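Local coordinates for outer membrane lipoprotein carrier protein LolA (Thermus thermophilus, PDB 2YZY) that is of unproven function but probably carries lipoproteins or a similar lipid-bearing ligand across the periplasm to the outer membrane, at residues A[19-28]-A[40-49]. Sequence-based numbering, arbitrary orientation.
Sequences LSTPWQATVQ and LLARVYALPQ
Trp-23 lays its indole over the methyl of Ala-46 at one end of an antiparallel beta hairpin, strands 23-30 and 39-47, in a protein of the LolA-like fold. Ala-46 CB sits 3.6 Å from the centroid of the five-membered ring, a CH-pi contact for which a residue with only a methyl is well suited because the indole can lie close over that strand. With chi1 at 58°, Trp-23 CG stands between the backbone N and the carbonyl carbon, which swings the indole across the neighbouring strand; its six-membered ring then reaches Val-44, CH2 lying 4.0 Å from CG1. The other methyl of Val-44, CG2, meets Val-27 CG2 at 3.8 Å, continuing the apolar row. Replacing the indole with an alanine side chain is likely to uncover the Ala-46 methyl and Val-44 CG1, and to take away one of the surfaces against which Leu-19 CD1, on the opposite indole face, rests.

On the other side of the hairpin the residues are more polar. The Gln-24 amide stands nearly perpendicular to the Tyr-45 ring, with OE1 at the ring edge 3.3 Å from CE1, and a bound methylpentanediol, probably from the crystallisation liquor, lies beside this glutamine. Farther along, Thr-26 offers its CG2 methyl to Leu-41 CD1, while its hydroxyl hydrogen-bonds Glu-177 of strand 169-180, the next strand over.

Between the two faces, paired backbone hydrogen bonds fix the register at Trp-23/Ala-46, Ala-25/Val-44 and Val-27/Ala-42; the Val-27 N to Ala-42 O bond is nearly straight, its N-H...O angle 172°. Beyond the strands, Pro-48, suited to the turn into a 3-10 segment, packs its ring against the loop following helix 7-18. There one water donates to Ser-20 O and accepts from Gln-49 N, each at 2.9 Å.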
loop_
_atom_site.group_PDB
_atom_site.type_symbol
_atom_site.label_atom_id
_atom_site.label_comp_id
_atom_site.label_asym_id
_atom_site.label_seq_id
_atom_site.Cartn_x
_atom_site.Cartn_y
_atom_site.Cartn_z
ATOM N N LEU A 19 8.186 11.066 1.874
ATOM C CA LEU A 19 8.446 9.645 2.091
ATOM C C LEU A 19 9.602 9.148 1.230
ATOM O O LEU A 19 9.570 8.027 0.718
ATOM C CB LEU A 19 7.193 8.822 1.782
ATOM C CG LEU A 19 5.982 9.061 2.688
ATOM C CD1 LEU A 19 4.818 8.200 2.224
ATOM C CD2 LEU A 19 6.350 8.736 4.129
ATOM N N SER A 20 10.623 9.987 1.078
ATOM C CA SER A 20 11.790 9.639 0.274
ATOM C C SER A 20 12.816 8.816 1.056
ATOM O O SER A 20 13.773 8.300 0.479
ATOM C CB SER A 20 12.446 10.912 -0.272
ATOM O OG SER A 20 12.867 11.762 0.780
ATOM N N THR A 21 12.619 8.701 2.367
ATOM C CA THR A 21 13.515 7.921 3.218
ATOM C C THR A 21 12.789 6.626 3.590
ATOM O O THR A 21 11.570 6.536 3.458
ATOM C CB THR A 21 13.899 8.691 4.500
ATOM O OG1 THR A 21 12.713 9.122 5.176
ATOM C CG2 THR A 21 14.760 9.904 4.155
ATOM N N PRO A 22 13.525 5.609 4.065
ATOM C CA PRO A 22 12.894 4.337 4.430
ATOM C C PRO A 22 11.789 4.426 5.477
ATOM O O PRO A 22 11.870 5.195 6.437
ATOM C CB PRO A 22 14.069 3.488 4.917
ATOM C CG PRO A 22 15.234 4.057 4.173
ATOM C CD PRO A 22 14.986 5.537 4.241
ATOM N N TRP A 23 10.751 3.623 5.280
ATOM C CA TRP A 23 9.640 3.595 6.214
ATOM C C TRP A 23 8.921 2.259 6.148
ATOM O O TRP A 23 9.111 1.479 5.215
ATOM C CB TRP A 23 8.651 4.739 5.925
ATOM C CG TRP A 23 8.070 4.741 4.534
ATOM C CD1 TRP A 23 8.555 5.400 3.437
ATOM C CD2 TRP A 23 6.913 4.019 4.086
ATOM N NE1 TRP A 23 7.775 5.130 2.336
ATOM C CE2 TRP A 23 6.762 4.283 2.705
ATOM C CE3 TRP A 23 5.993 3.172 4.719
ATOM C CZ2 TRP A 23 5.729 3.727 1.944
ATOM C CZ3 TRP A 23 4.964 2.618 3.961
ATOM C CH2 TRP A 23 4.844 2.900 2.586
ATOM N N GLN A 24 8.114 1.993 7.166
ATOM C CA GLN A 24 7.331 0.773 7.221
ATOM C C GLN A 24 5.994 1.116 7.845
ATOM O O GLN A 24 5.853 2.147 8.517
ATOM C CB GLN A 24 8.065 -0.333 7.999
ATOM C CG GLN A 24 8.605 0.030 9.370
ATOM C CD GLN A 24 9.568 -1.033 9.898
ATOM O OE1 GLN A 24 10.520 -1.409 9.220
ATOM N NE2 GLN A 24 9.321 -1.515 11.106
ATOM N N ALA A 25 5.001 0.270 7.598
ATOM C CA ALA A 25 3.669 0.523 8.115
ATOM C C ALA A 25 2.847 -0.747 8.208
ATOM O O ALA A 25 3.248 -1.808 7.728
ATOM C CB ALA A 25 2.953 1.528 7.216
ATOM N N THR A 26 1.693 -0.622 8.849
ATOM C CA THR A 26 0.766 -1.730 8.990
ATOM C C THR A 26 -0.512 -1.295 8.295
ATOM O O THR A 26 -1.030 -0.212 8.565
ATOM C CB THR A 26 0.465 -2.018 10.467
ATOM O OG1 THR A 26 1.682 -2.371 11.131
ATOM C CG2 THR A 26 -0.549 -3.164 10.600
ATOM N N VAL A 27 -1.005 -2.133 7.390
ATOM C CA VAL A 27 -2.231 -1.828 6.662
ATOM C C VAL A 27 -3.297 -2.822 7.094
ATOM O O VAL A 27 -3.063 -4.029 7.111
ATOM C CB VAL A 27 -2.018 -1.922 5.130
ATOM C CG1 VAL A 27 -3.338 -1.673 4.407
ATOM C CG2 VAL A 27 -0.980 -0.891 4.678
ATOM N N GLN A 28 -4.464 -2.307 7.462
ATOM C CA GLN A 28 -5.565 -3.148 7.906
ATOM C C GLN A 28 -6.874 -2.636 7.338
ATOM O O GLN A 28 -7.096 -1.431 7.255
ATOM C CB GLN A 28 -5.637 -3.152 9.434
ATOM C CG GLN A 28 -6.806 -3.944 10.000
ATOM C CD GLN A 28 -6.821 -3.949 11.517
ATOM O OE1 GLN A 28 -6.788 -2.895 12.153
ATOM N NE2 GLN A 28 -6.878 -5.139 12.104
ATOM N N LEU A 40 -8.166 -7.807 5.636
ATOM C CA LEU A 40 -6.824 -7.810 5.076
ATOM C C LEU A 40 -5.904 -7.166 6.106
ATOM O O LEU A 40 -6.223 -6.118 6.670
ATOM C CB LEU A 40 -6.770 -7.007 3.771
ATOM C CG LEU A 40 -5.400 -6.936 3.088
ATOM C CD1 LEU A 40 -5.027 -8.305 2.549
ATOM C CD2 LEU A 40 -5.434 -5.923 1.954
ATOM N N LEU A 41 -4.773 -7.809 6.370
ATOM C CA LEU A 41 -3.798 -7.266 7.306
ATOM C C LEU A 41 -2.428 -7.537 6.717
ATOM O O LEU A 41 -2.137 -8.660 6.309
ATOM C CB LEU A 41 -3.910 -7.925 8.682
ATOM C CG LEU A 41 -2.927 -7.392 9.737
ATOM C CD1 LEU A 41 -3.219 -5.922 10.027
ATOM C CD2 LEU A 41 -3.051 -8.199 11.020
ATOM N N ALA A 42 -1.586 -6.512 6.663
ATOM C CA ALA A 42 -0.259 -6.689 6.102
ATOM C C ALA A 42 0.724 -5.655 6.620
ATOM O O ALA A 42 0.334 -4.601 7.118
ATOM C CB ALA A 42 -0.334 -6.600 4.584
ATOM N N ARG A 43 2.007 -5.977 6.523
ATOM C CA ARG A 43 3.045 -5.034 6.912
ATOM C C ARG A 43 3.668 -4.586 5.598
ATOM O O ARG A 43 3.824 -5.383 4.674
ATOM C CB ARG A 43 4.105 -5.691 7.798
ATOM C CG ARG A 43 3.632 -6.033 9.208
ATOM C CD ARG A 43 4.824 -6.411 10.081
ATOM N NE ARG A 43 4.458 -6.710 11.464
ATOM C CZ ARG A 43 4.191 -7.927 11.928
ATOM N NH1 ARG A 43 4.245 -8.982 11.120
ATOM N NH2 ARG A 43 3.888 -8.091 13.209
ATOM N N VAL A 44 4.005 -3.307 5.512
ATOM C CA VAL A 44 4.585 -2.744 4.298
ATOM C C VAL A 44 5.952 -2.130 4.595
ATOM O O VAL A 44 6.145 -1.511 5.636
ATOM C CB VAL A 44 3.643 -1.676 3.710
ATOM C CG1 VAL A 44 4.235 -1.090 2.452
ATOM C CG2 VAL A 44 2.271 -2.293 3.430
ATOM N N TYR A 45 6.893 -2.313 3.669
ATOM C CA TYR A 45 8.256 -1.809 3.820
ATOM C C TYR A 45 8.692 -1.087 2.563
ATOM O O TYR A 45 8.468 -1.569 1.454
ATOM C CB TYR A 45 9.213 -2.974 4.077
ATOM C CG TYR A 45 8.890 -3.728 5.337
ATOM C CD1 TYR A 45 9.474 -3.371 6.550
ATOM C CD2 TYR A 45 7.939 -4.751 5.333
ATOM C CE1 TYR A 45 9.118 -4.007 7.732
ATOM C CE2 TYR A 45 7.573 -5.389 6.507
ATOM C CZ TYR A 45 8.164 -5.012 7.700
ATOM O OH TYR A 45 7.783 -5.631 8.868
ATOM N N ALA A 46 9.341 0.058 2.742
ATOM C CA ALA A 46 9.797 0.837 1.600
ATOM C C ALA A 46 11.217 1.352 1.763
ATOM O O ALA A 46 11.576 1.898 2.804
ATOM C CB ALA A 46 8.854 2.021 1.372
ATOM N N LEU A 47 12.018 1.159 0.720
ATOM C CA LEU A 47 13.392 1.645 0.674
ATOM C C LEU A 47 13.427 2.390 -0.662
ATOM O O LEU A 47 13.906 1.870 -1.670
ATOM C CB LEU A 47 14.381 0.473 0.684
ATOM C CG LEU A 47 15.876 0.807 0.777
ATOM C CD1 LEU A 47 16.137 1.754 1.939
ATOM C CD2 LEU A 47 16.669 -0.477 0.946
ATOM N N PRO A 48 12.890 3.624 -0.681
ATOM C CA PRO A 48 12.811 4.494 -1.862
ATOM C C PRO A 48 14.074 4.649 -2.697
ATOM O O PRO A 48 14.026 4.527 -3.920
ATOM C CB PRO A 48 12.349 5.825 -1.276
ATOM C CG PRO A 48 11.494 5.399 -0.128
ATOM C CD PRO A 48 12.332 4.308 0.498
ATOM N N GLN A 49 15.199 4.921 -2.047
ATOM C CA GLN A 49 16.451 5.113 -2.769
ATOM C C GLN A 49 16.868 3.900 -3.599
ATOM O O GLN A 49 17.532 4.045 -4.628
ATOM C CB GLN A 49 17.566 5.491 -1.791
ATOM C CG GLN A 49 18.876 5.859 -2.464
ATOM C CD GLN A 49 19.820 6.593 -1.532
ATOM O OE1 GLN A 49 20.188 6.085 -0.473
ATOM N NE2 GLN A 49 20.215 7.801 -1.923
HETATM O O HOH W 1 15.191 5.799 0.725
#